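Local coordinates for protein extracellular ligand-binding receptor (Desulfohalobium retbaense DSM 5692, PDB 5ERE) that probably senses small solutes outside the cell, holding ketoleucine in a periplasmic-binding-protein region and cytosine in a PAS-like sensor region, at residues L171-I174 against K175-S179; T330-A333 against Q334-A338; E410-I413 against R414-T418; I487-N491 against A492-G496. All blocks are in the same frame, centred on the assembly; numbering follows the deposited sequence.

From the N terminus, contact 1 comes first, closing the turn that leads from helix 168-175 into strand 181-185 of the periplasmic-binding-protein region. Contact 2 is one stretch of the long helix 324-357, where it lies against helix 461-470 and strands 541-550 and 553-561. Contact 3 is helix 410-418, beside the cytosine pocket, and contact 4 closes the loop that leaves strand 486-488. Each is a local contact, and the four follow in series, so none nests in or crosses another. Contacts 1 and 3 are farthest apart, about 59 Å between centres; contacts 2 and 4 are about 20 Å apart, and both adjoin helix 461-470.

Contact 1: residues L171-I174 against K175-S179; sequences LATI and KARDS
The last turn of helix 168-175 runs directly into a type I beta turn from Lys175 to Asp178, and Ile174 O joins the two by accepting Arg177 N at 3.0 Å, an i to i+3 step. Before it come two i to i+4 helical bonds, Lys175 N to Leu171 O at 2.9 Å and Ala176 N to Ala172 O at 3.1 Å. The beta turn itself is closed by Asp178 N on Lys175 O at 2.9 Å.

Among the side chains, Thr173 and Arg177 lie alongside each other and point the same way, with Thr173 CG2 3.7 Å from Arg177 NH2. Thr173 OG1 lies beside the backbone N (chi1 -50°) and bonds Ala169 O, which puts CG2 anti to that N and alongside Arg177. Thr173 O lies over one face of the guanidinium, offset toward its rim, and 3.2 Å from Arg177 CG. Ile174 is buried against Ala130 and Leu132 of strand 129-134, and Lys175 NZ reaches Ala200 O.

Helix 168-175 thus links strands 154-160 and 181-185, passing over strand 129-134, which lies between them in the sheet, the beta-alpha-beta crossover typical of a periplasmic-binding-protein lobe.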
loop_
_atom_site.group_PDB
_atom_site.type_symbol
_atom_site.label_atom_id
_atom_site.label_comp_id
_atom_site.label_asym_id
_atom_site.label_seq_id
_atom_site.Cartn_x
_atom_site.Cartn_y
_atom_site.Cartn_z
ATOM N N LEU A 171 -28.114 -8.097 7.612
ATOM C CA LEU A 171 -28.332 -7.925 6.184
ATOM C C LEU A 171 -29.583 -7.051 5.941
ATOM O O LEU A 171 -29.670 -6.373 4.916
ATOM C CB LEU A 171 -28.489 -9.293 5.496
ATOM C CG LEU A 171 -27.269 -10.178 5.183
ATOM C CD1 LEU A 171 -27.761 -11.525 4.683
ATOM C CD2 LEU A 171 -26.319 -9.548 4.165
ATOM N N ALA A 172 -30.531 -7.056 6.882
ATOM C CA ALA A 172 -31.735 -6.211 6.755
ATOM C C ALA A 172 -31.350 -4.760 6.999
ATOM O O ALA A 172 -31.625 -3.891 6.169
ATOM C CB ALA A 172 -32.836 -6.653 7.724
ATOM N N THR A 173 -30.684 -4.516 8.127
ATOM C CA THR A 173 -30.071 -3.223 8.403
ATOM C C THR A 173 -29.313 -2.711 7.192
ATOM O O THR A 173 -29.397 -1.540 6.840
ATOM C CB THR A 173 -29.080 -3.308 9.567
ATOM O OG1 THR A 173 -29.696 -3.953 10.680
ATOM C CG2 THR A 173 -28.590 -1.927 9.979
ATOM N N ILE A 174 -28.568 -3.605 6.559
ATOM C CA ILE A 174 -27.652 -3.210 5.508
ATOM C C ILE A 174 -28.376 -2.833 4.221
ATOM O O ILE A 174 -28.035 -1.835 3.577
ATOM C CB ILE A 174 -26.643 -4.342 5.211
ATOM C CG1 ILE A 174 -25.531 -4.330 6.263
ATOM C CG2 ILE A 174 -26.059 -4.193 3.790
ATOM C CD1 ILE A 174 -24.708 -5.619 6.301
ATOM N N LYS A 175 -29.325 -3.664 3.819
ATOM C CA LYS A 175 -30.090 -3.394 2.611
ATOM C C LYS A 175 -30.777 -2.044 2.742
ATOM O O LYS A 175 -30.827 -1.274 1.791
ATOM C CB LYS A 175 -31.116 -4.489 2.347
ATOM C CG LYS A 175 -32.103 -4.136 1.248
ATOM C CD LYS A 175 -32.889 -5.351 0.805
ATOM C CE LYS A 175 -34.291 -4.983 0.354
ATOM N NZ LYS A 175 -35.100 -6.184 0.019
ATOM N N ALA A 176 -31.233 -1.745 3.953
ATOM C CA ALA A 176 -31.973 -0.515 4.215
ATOM C C ALA A 176 -31.083 0.723 4.163
ATOM O O ALA A 176 -31.558 1.830 4.414
ATOM C CB ALA A 176 -32.668 -0.596 5.569
ATOM N N ARG A 177 -29.800 0.551 3.843
ATOM C CA ARG A 177 -28.939 1.719 3.674
ATOM C C ARG A 177 -28.456 1.838 2.247
ATOM O O ARG A 177 -27.622 2.702 1.949
ATOM C CB ARG A 177 -27.759 1.675 4.625
ATOM C CG ARG A 177 -28.117 1.335 6.047
ATOM C CD ARG A 177 -28.296 2.561 6.906
ATOM N NE ARG A 177 -28.329 2.158 8.314
ATOM C CZ ARG A 177 -29.417 2.114 9.084
ATOM N NH1 ARG A 177 -30.608 2.483 8.620
ATOM N NH2 ARG A 177 -29.303 1.710 10.344
ATOM N N ASP A 178 -28.973 0.965 1.380
ATOM C CA ASP A 178 -28.733 1.061 -0.065
ATOM C C ASP A 178 -27.254 1.261 -0.374
ATOM O O ASP A 178 -26.866 2.234 -1.026
ATOM C CB ASP A 178 -29.556 2.207 -0.652
ATOM C CG ASP A 178 -30.997 2.172 -0.173
ATOM O OD1 ASP A 178 -31.754 1.317 -0.675
ATOM O OD2 ASP A 178 -31.361 2.970 0.721
ATOM N N SER A 179 -26.432 0.348 0.130
ATOM C CA SER A 179 -24.999 0.514 0.017
ATOM C C SER A 179 -24.573 0.274 -1.420
ATOM O O SER A 179 -25.231 -0.442 -2.176
ATOM C CB SER A 179 -24.261 -0.431 0.973
ATOM O OG SER A 179 -24.474 -1.789 0.628
#

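Contact 2: residues T330-A333 against Q334-A338; sequences TQTA and QELNA
Gln334 meets Thr330 one turn back along helix 324-357: its N bonds Thr330 O at 2.8 Å, nearly along the C=O axis, and its side chain folds back over the same residue. With CG beside its own backbone N (chi1 -72°) and the chain extended beyond, the Gln334 amide is carried to Thr330 CG2, which NE2 approaches to 3.3 Å. This is a packing contact with a methyl; the hydroxyl of Thr330 is engaged by Pro326 O.

Glu335 continues the helical bonding, N to Gln331 O at 3.1 Å, but its carboxylate leaves the contact and forms salt bridges with Lys469 through OE1 and Arg468 through OE2. Gln331 likewise spends NE2 on a residue outside the segments, Ala121 O.

Leu336 N makes the straightest bond, to Thr332 O at 3.0 Å with an N-H...O angle of 171°. The side chains of Leu336 and Thr332 run alongside each other and point the same way, CD1 of the leucine 4.1 Å from CG2 of the threonine, and both pack on Leu557 of strand 553-561. Thr332 OG1 bonds Leu328 O.

Asn337 N bonds Ala333 O at 2.9 Å, and its amide bends over the same oxygen, ND2 being 3.2 Å away at too poor an angle for a bond. Ala338 N carries the helical pattern on to Gln334 O.

The chemistry divides round the helix: Ala333, Leu336 and the methyl of Thr332 give it an apolar side seated on strands and on helix 461-470, whereas Glu335 is fastened by charge to Arg468 and Lys469 of that same helix.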
loop_
_atom_site.group_PDB
_atom_site.type_symbol
_atom_site.label_atom_id
_atom_site.label_comp_id
_atom_site.label_asym_id
_atom_site.label_seq_id
_atom_site.Cartn_x
_atom_site.Cartn_y
_atom_site.Cartn_z
ATOM N N THR A 330 -3.958 6.196 -13.246
ATOM C CA THR A 330 -4.894 7.312 -13.322
ATOM C C THR A 330 -4.977 8.079 -12.030
ATOM O O THR A 330 -4.922 9.304 -12.037
ATOM C CB THR A 330 -6.321 6.835 -13.710
ATOM O OG1 THR A 330 -6.250 6.153 -14.966
ATOM C CG2 THR A 330 -7.247 8.020 -13.830
ATOM N N GLN A 331 -5.086 7.362 -10.918
ATOM C CA GLN A 331 -5.149 8.017 -9.611
ATOM C C GLN A 331 -3.905 8.862 -9.336
ATOM O O GLN A 331 -3.971 9.909 -8.704
ATOM C CB GLN A 331 -5.332 6.979 -8.511
ATOM C CG GLN A 331 -6.750 6.379 -8.501
ATOM C CD GLN A 331 -6.921 5.260 -7.489
ATOM O OE1 GLN A 331 -5.946 4.756 -6.913
ATOM N NE2 GLN A 331 -8.172 4.865 -7.262
ATOM N N THR A 332 -2.769 8.411 -9.837
ATOM C CA THR A 332 -1.523 9.151 -9.642
ATOM C C THR A 332 -1.491 10.365 -10.561
ATOM O O THR A 332 -1.146 11.464 -10.110
ATOM C CB THR A 332 -0.283 8.259 -9.917
ATOM O OG1 THR A 332 -0.380 7.077 -9.128
ATOM C CG2 THR A 332 1.067 8.974 -9.600
ATOM N N ALA A 333 -1.839 10.158 -11.845
ATOM C CA ALA A 333 -1.971 11.266 -12.801
ATOM C C ALA A 333 -2.871 12.349 -12.231
ATOM O O ALA A 333 -2.600 13.544 -12.376
ATOM C CB ALA A 333 -2.549 10.784 -14.128
ATOM N N GLN A 334 -3.966 11.920 -11.614
ATOM C CA GLN A 334 -4.946 12.872 -11.097
ATOM C C GLN A 334 -4.419 13.647 -9.904
ATOM O O GLN A 334 -4.677 14.848 -9.778
ATOM C CB GLN A 334 -6.232 12.151 -10.702
ATOM C CG GLN A 334 -7.012 11.689 -11.898
ATOM C CD GLN A 334 -8.209 10.850 -11.529
ATOM O OE1 GLN A 334 -8.449 10.547 -10.356
ATOM N NE2 GLN A 334 -8.964 10.462 -12.529
ATOM N N GLU A 335 -3.703 12.983 -8.998
ATOM C CA GLU A 335 -3.189 13.725 -7.869
ATOM C C GLU A 335 -2.190 14.754 -8.368
ATOM O O GLU A 335 -2.215 15.903 -7.927
ATOM C CB GLU A 335 -2.552 12.815 -6.832
ATOM C CG GLU A 335 -1.989 13.598 -5.660
ATOM C CD GLU A 335 -1.681 12.735 -4.456
ATOM O OE1 GLU A 335 -1.746 11.503 -4.600
ATOM O OE2 GLU A 335 -1.368 13.287 -3.370
ATOM N N LEU A 336 -1.330 14.347 -9.305
ATOM C CA LEU A 336 -0.338 15.258 -9.875
ATOM C C LEU A 336 -0.990 16.435 -10.616
ATOM O O LEU A 336 -0.552 17.568 -10.462
ATOM C CB LEU A 336 0.618 14.508 -10.818
ATOM C CG LEU A 336 1.617 13.579 -10.106
ATOM C CD1 LEU A 336 2.282 12.571 -11.054
ATOM C CD2 LEU A 336 2.695 14.369 -9.286
ATOM N N ASN A 337 -2.013 16.186 -11.437
ATOM C CA ASN A 337 -2.680 17.292 -12.133
ATOM C C ASN A 337 -3.322 18.272 -11.178
ATOM O O ASN A 337 -3.273 19.468 -11.409
ATOM C CB ASN A 337 -3.732 16.775 -13.122
ATOM C CG ASN A 337 -3.083 16.133 -14.366
ATOM O OD1 ASN A 337 -2.002 16.552 -14.813
ATOM N ND2 ASN A 337 -3.718 15.100 -14.897
ATOM N N ALA A 338 -3.913 17.770 -10.102
ATOM C CA ALA A 338 -4.550 18.644 -9.131
ATOM C C ALA A 338 -3.510 19.438 -8.312
ATOM O O ALA A 338 -3.720 20.597 -7.933
ATOM C CB ALA A 338 -5.428 17.839 -8.221
#

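Contact 3: residues E410-I413 against R414-T418; sequences EQII and RLHET
Arg414 NH2 is gripped from two parts of the chain, by Glu410 OE1 at 3.0 Å and by Leu423 O; a weak bond to Glu410 OE2 is added. Arg414 NE completes a side-on salt bridge, 2.8 Å from Glu410 OE2. The carboxylate and guanidinium planes are only 15° apart, and Glu410 OE1 uses its syn lone pair. Glu410 CG sits between its backbone N and carbonyl carbon (chi1 70°), which swings the carboxylate toward the next turn; OE1 also takes the backbone N of Gln425. A leucine in place of Arg414 would probably leave the Glu410 carboxylate without its ionic partner and Leu423 O without this donor.

Two residues further along, Ile412 and His416, themselves one turn apart, run side by side. Ile412 CG2 lies over one ring face, 4.0 Å from the His416 centroid, as a CH-pi contact, and Ile412 O is above a face too while accepting His416 N at 3.0 Å. His416 NE2 is buried here with no polar partner in the model. At the helix end, Thr418 OG1 donates to Arg414 O at 2.7 Å.

Gln411 bonds Gln409 OE1 and Asp437 OD2 through NE2, and the nearest atoms of its side chain and the bound cytosine are about 4 Å apart, consistent with second-shell support for Gln409, a cytosine-binding residue. A short helix set against an antiparallel sheet, with the ligand beside it, is typical of PAS-like Cache sensor domains.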
loop_
_atom_site.group_PDB
_atom_site.type_symbol
_atom_site.label_atom_id
_atom_site.label_comp_id
_atom_site.label_asym_id
_atom_site.label_seq_id
_atom_site.Cartn_x
_atom_site.Cartn_y
_atom_site.Cartn_z
ATOM N N GLU A 410 15.674 27.952 -19.855
ATOM C CA GLU A 410 14.811 27.755 -21.036
ATOM C C GLU A 410 13.373 28.294 -20.804
ATOM O O GLU A 410 12.806 28.946 -21.681
ATOM C CB GLU A 410 14.805 26.271 -21.440
ATOM C CG GLU A 410 14.092 25.287 -20.502
ATOM C CD GLU A 410 12.580 25.260 -20.724
ATOM O OE1 GLU A 410 11.847 24.878 -19.786
ATOM O OE2 GLU A 410 12.126 25.636 -21.833
ATOM N N GLN A 411 12.808 28.069 -19.615
ATOM C CA GLN A 411 11.444 28.550 -19.310
ATOM C C GLN A 411 11.364 30.065 -19.218
ATOM O O GLN A 411 10.318 30.653 -19.514
ATOM C CB GLN A 411 10.913 27.926 -18.012
ATOM C CG GLN A 411 11.328 28.594 -16.676
ATOM C CD GLN A 411 12.766 28.268 -16.292
ATOM O OE1 GLN A 411 13.525 27.755 -17.101
ATOM N NE2 GLN A 411 13.114 28.500 -15.029
ATOM N N ILE A 412 12.464 30.693 -18.807
ATOM C CA ILE A 412 12.519 32.134 -18.608
ATOM C C ILE A 412 12.555 32.829 -19.975
ATOM O O ILE A 412 11.936 33.867 -20.192
ATOM C CB ILE A 412 13.769 32.556 -17.764
ATOM C CG1 ILE A 412 13.680 32.038 -16.328
ATOM C CG2 ILE A 412 13.978 34.068 -17.798
ATOM C CD1 ILE A 412 12.566 32.616 -15.513
ATOM N N ILE A 413 13.312 32.256 -20.890
ATOM C CA ILE A 413 13.304 32.711 -22.265
ATOM C C ILE A 413 11.894 32.679 -22.833
ATOM O O ILE A 413 11.418 33.657 -23.428
ATOM C CB ILE A 413 14.264 31.834 -23.106
ATOM C CG1 ILE A 413 15.704 32.050 -22.615
ATOM C CG2 ILE A 413 14.166 32.172 -24.575
ATOM C CD1 ILE A 413 16.768 31.058 -23.210
ATOM N N ARG A 414 11.207 31.566 -22.626
ATOM C CA ARG A 414 9.884 31.396 -23.203
ATOM C C ARG A 414 8.897 32.388 -22.621
ATOM O O ARG A 414 8.075 32.949 -23.333
ATOM C CB ARG A 414 9.404 29.974 -22.989
ATOM C CG ARG A 414 10.192 28.983 -23.840
ATOM C CD ARG A 414 9.586 27.609 -23.836
ATOM N NE ARG A 414 9.783 26.871 -22.583
ATOM C CZ ARG A 414 8.812 26.532 -21.732
ATOM N NH1 ARG A 414 7.545 26.851 -21.966
ATOM N NH2 ARG A 414 9.109 25.851 -20.642
ATOM N N LEU A 415 8.974 32.614 -21.317
ATOM C CA LEU A 415 8.055 33.572 -20.689
ATOM C C LEU A 415 8.323 34.978 -21.234
ATOM O O LEU A 415 7.399 35.776 -21.473
ATOM C CB LEU A 415 8.193 33.535 -19.161
ATOM C CG LEU A 415 7.237 34.471 -18.393
ATOM C CD1 LEU A 415 6.761 33.834 -17.102
ATOM C CD2 LEU A 415 7.913 35.787 -18.142
ATOM N N HIS A 416 9.598 35.274 -21.447
ATOM C CA HIS A 416 9.995 36.575 -21.951
ATOM C C HIS A 416 9.551 36.777 -23.399
ATOM O O HIS A 416 9.177 37.875 -23.783
ATOM C CB HIS A 416 11.505 36.742 -21.825
ATOM C CG HIS A 416 11.941 37.112 -20.441
ATOM N ND1 HIS A 416 13.245 37.421 -20.121
ATOM C CD2 HIS A 416 11.234 37.225 -19.292
ATOM C CE1 HIS A 416 13.323 37.721 -18.839
ATOM N NE2 HIS A 416 12.112 37.617 -18.312
ATOM N N GLU A 417 9.572 35.700 -24.174
ATOM C CA GLU A 417 9.148 35.743 -25.565
ATOM C C GLU A 417 7.639 35.583 -25.770
ATOM O O GLU A 417 7.159 35.862 -26.860
ATOM C CB GLU A 417 9.885 34.657 -26.346
ATOM C CG GLU A 417 11.372 34.900 -26.503
ATOM C CD GLU A 417 11.666 36.221 -27.182
ATOM O OE1 GLU A 417 11.142 36.435 -28.295
ATOM O OE2 GLU A 417 12.407 37.047 -26.603
ATOM N N THR A 418 6.897 35.141 -24.746
ATOM C CA THR A 418 5.447 34.915 -24.886
ATOM C C THR A 418 4.628 35.831 -23.973
ATOM O O THR A 418 3.467 36.117 -24.239
ATOM C CB THR A 418 5.052 33.416 -24.595
ATOM O OG1 THR A 418 5.363 33.058 -23.233
ATOM C CG2 THR A 418 5.773 32.450 -25.573
#

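Contact 4: residues I487-N491 against A492-G496; sequences IYDVN and AEEIG
The turn that leaves edge strand 486-488 passes into a short 3-10 segment, 492-494, and Asn491 holds its start. Asn491 O accepts Glu494 N at 2.9 Å, while the side-chain oxygen OD1 takes Glu493 N at 3.0 Å, the donor lying well above the amide plane. CG of Asn491 is anti to its backbone N (chi1 174°), which brings the amide back over the next residues: ND2 comes 3.4 Å from Glu494 CG, the amide and carboxylate planes being 47° apart. With an alanine here in place of the asparagine, Glu493 N would probably lose this acceptor and the aliphatic part of Glu494 the amide beside it.

Just upstream, Asp489 OD1 accepts Asn491 N at 2.6 Å through its anti lone pair, an Asx turn, and Ile487 and Tyr488 both face Val479 in a classic beta bulge of the strand. Asp489 and Glu494 cross with CB atoms 4.1 Å apart; their carboxylates keep 5.2 Å between Asp489 OD2 and Glu494 OE2, so like charges may repel weakly.

Ile495 folds back against the strand, its CG2 3.6 Å from Ile487 O and its CD1 near Tyr488 CD1. Beyond it, a backbone bond between Gly496 and Thr486 brings the loop back beside the strand.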
loop_
_atom_site.group_PDB
_atom_site.type_symbol
_atom_site.label_atom_id
_atom_site.label_comp_id
_atom_site.label_asym_id
_atom_site.label_seq_id
_atom_site.Cartn_x
_atom_site.Cartn_y
_atom_site.Cartn_z
ATOM N N ILE A 487 13.195 11.750 -15.188
ATOM C CA ILE A 487 13.078 12.751 -14.127
ATOM C C ILE A 487 12.889 12.134 -12.768
ATOM O O ILE A 487 13.407 12.620 -11.795
ATOM C CB ILE A 487 11.889 13.693 -14.374
ATOM C CG1 ILE A 487 12.163 14.522 -15.607
ATOM C CG2 ILE A 487 11.679 14.652 -13.152
ATOM C CD1 ILE A 487 10.938 15.308 -16.030
ATOM N N TYR A 488 12.073 11.106 -12.685
ATOM C CA TYR A 488 11.904 10.411 -11.431
ATOM C C TYR A 488 11.858 8.907 -11.700
ATOM O O TYR A 488 11.162 8.425 -12.605
ATOM C CB TYR A 488 10.626 10.824 -10.666
ATOM C CG TYR A 488 10.439 9.885 -9.503
ATOM C CD1 TYR A 488 11.299 9.938 -8.400
ATOM C CD2 TYR A 488 9.470 8.892 -9.535
ATOM C CE1 TYR A 488 11.185 9.030 -7.358
ATOM C CE2 TYR A 488 9.325 8.000 -8.490
ATOM C CZ TYR A 488 10.208 8.070 -7.399
ATOM O OH TYR A 488 10.111 7.162 -6.368
ATOM N N ASP A 489 12.549 8.188 -10.834
ATOM C CA ASP A 489 12.543 6.737 -10.782
ATOM C C ASP A 489 12.877 6.349 -9.352
ATOM O O ASP A 489 13.703 6.979 -8.745
ATOM C CB ASP A 489 13.583 6.129 -11.737
ATOM C CG ASP A 489 13.454 4.630 -11.821
ATOM O OD1 ASP A 489 13.851 3.929 -10.873
ATOM O OD2 ASP A 489 12.863 4.161 -12.794
ATOM N N VAL A 490 12.248 5.313 -8.828
ATOM C CA VAL A 490 12.490 4.903 -7.467
ATOM C C VAL A 490 13.960 4.448 -7.289
ATOM O O VAL A 490 14.529 4.551 -6.189
ATOM C CB VAL A 490 11.515 3.802 -7.042
ATOM C CG1 VAL A 490 11.732 2.525 -7.827
ATOM C CG2 VAL A 490 11.632 3.552 -5.560
ATOM N N ASN A 491 14.564 3.986 -8.384
ATOM C CA ASN A 491 16.015 3.794 -8.442
ATOM C C ASN A 491 16.732 5.066 -8.908
ATOM O O ASN A 491 16.818 5.334 -10.101
ATOM C CB ASN A 491 16.375 2.631 -9.388
ATOM C CG ASN A 491 17.882 2.510 -9.590
ATOM O OD1 ASN A 491 18.671 3.150 -8.875
ATOM N ND2 ASN A 491 18.289 1.716 -10.572
ATOM N N ALA A 492 17.238 5.854 -7.977
ATOM C CA ALA A 492 17.784 7.169 -8.312
ATOM C C ALA A 492 18.945 7.135 -9.295
ATOM O O ALA A 492 19.251 8.155 -9.919
ATOM C CB ALA A 492 18.216 7.876 -7.043
ATOM N N GLU A 493 19.591 5.979 -9.443
ATOM C CA GLU A 493 20.712 5.870 -10.366
ATOM C C GLU A 493 20.247 6.083 -11.788
ATOM O O GLU A 493 21.049 6.421 -12.655
ATOM C CB GLU A 493 21.413 4.510 -10.233
ATOM C CG GLU A 493 22.246 4.395 -8.971
ATOM C CD GLU A 493 22.708 2.977 -8.685
ATOM O OE1 GLU A 493 22.624 2.123 -9.595
ATOM O OE2 GLU A 493 23.151 2.716 -7.543
ATOM N N GLU A 494 18.955 5.878 -12.031
ATOM C CA GLU A 494 18.389 6.064 -13.360
ATOM C C GLU A 494 18.059 7.537 -13.666
ATOM O O GLU A 494 17.914 7.923 -14.836
ATOM C CB GLU A 494 17.132 5.202 -13.517
ATOM C CG GLU A 494 17.309 3.731 -13.123
ATOM C CD GLU A 494 17.722 2.844 -14.289
ATOM O OE1 GLU A 494 18.575 3.280 -15.091
ATOM O OE2 GLU A 494 17.187 1.714 -14.404
ATOM N N ILE A 495 17.908 8.356 -12.624
ATOM C CA ILE A 495 17.542 9.752 -12.819
ATOM C C ILE A 495 18.641 10.502 -13.538
ATOM O O ILE A 495 19.815 10.480 -13.121
ATOM C CB ILE A 495 17.225 10.468 -11.465
ATOM C CG1 ILE A 495 16.042 9.756 -10.778
ATOM C CG2 ILE A 495 16.951 11.953 -11.712
ATOM C CD1 ILE A 495 15.625 10.337 -9.418
ATOM N N GLY A 496 18.247 11.181 -14.609
ATOM C CA GLY A 496 19.191 11.952 -15.399
ATOM C C GLY A 496 19.608 11.206 -16.657
ATOM O O GLY A 496 20.178 11.800 -17.549
#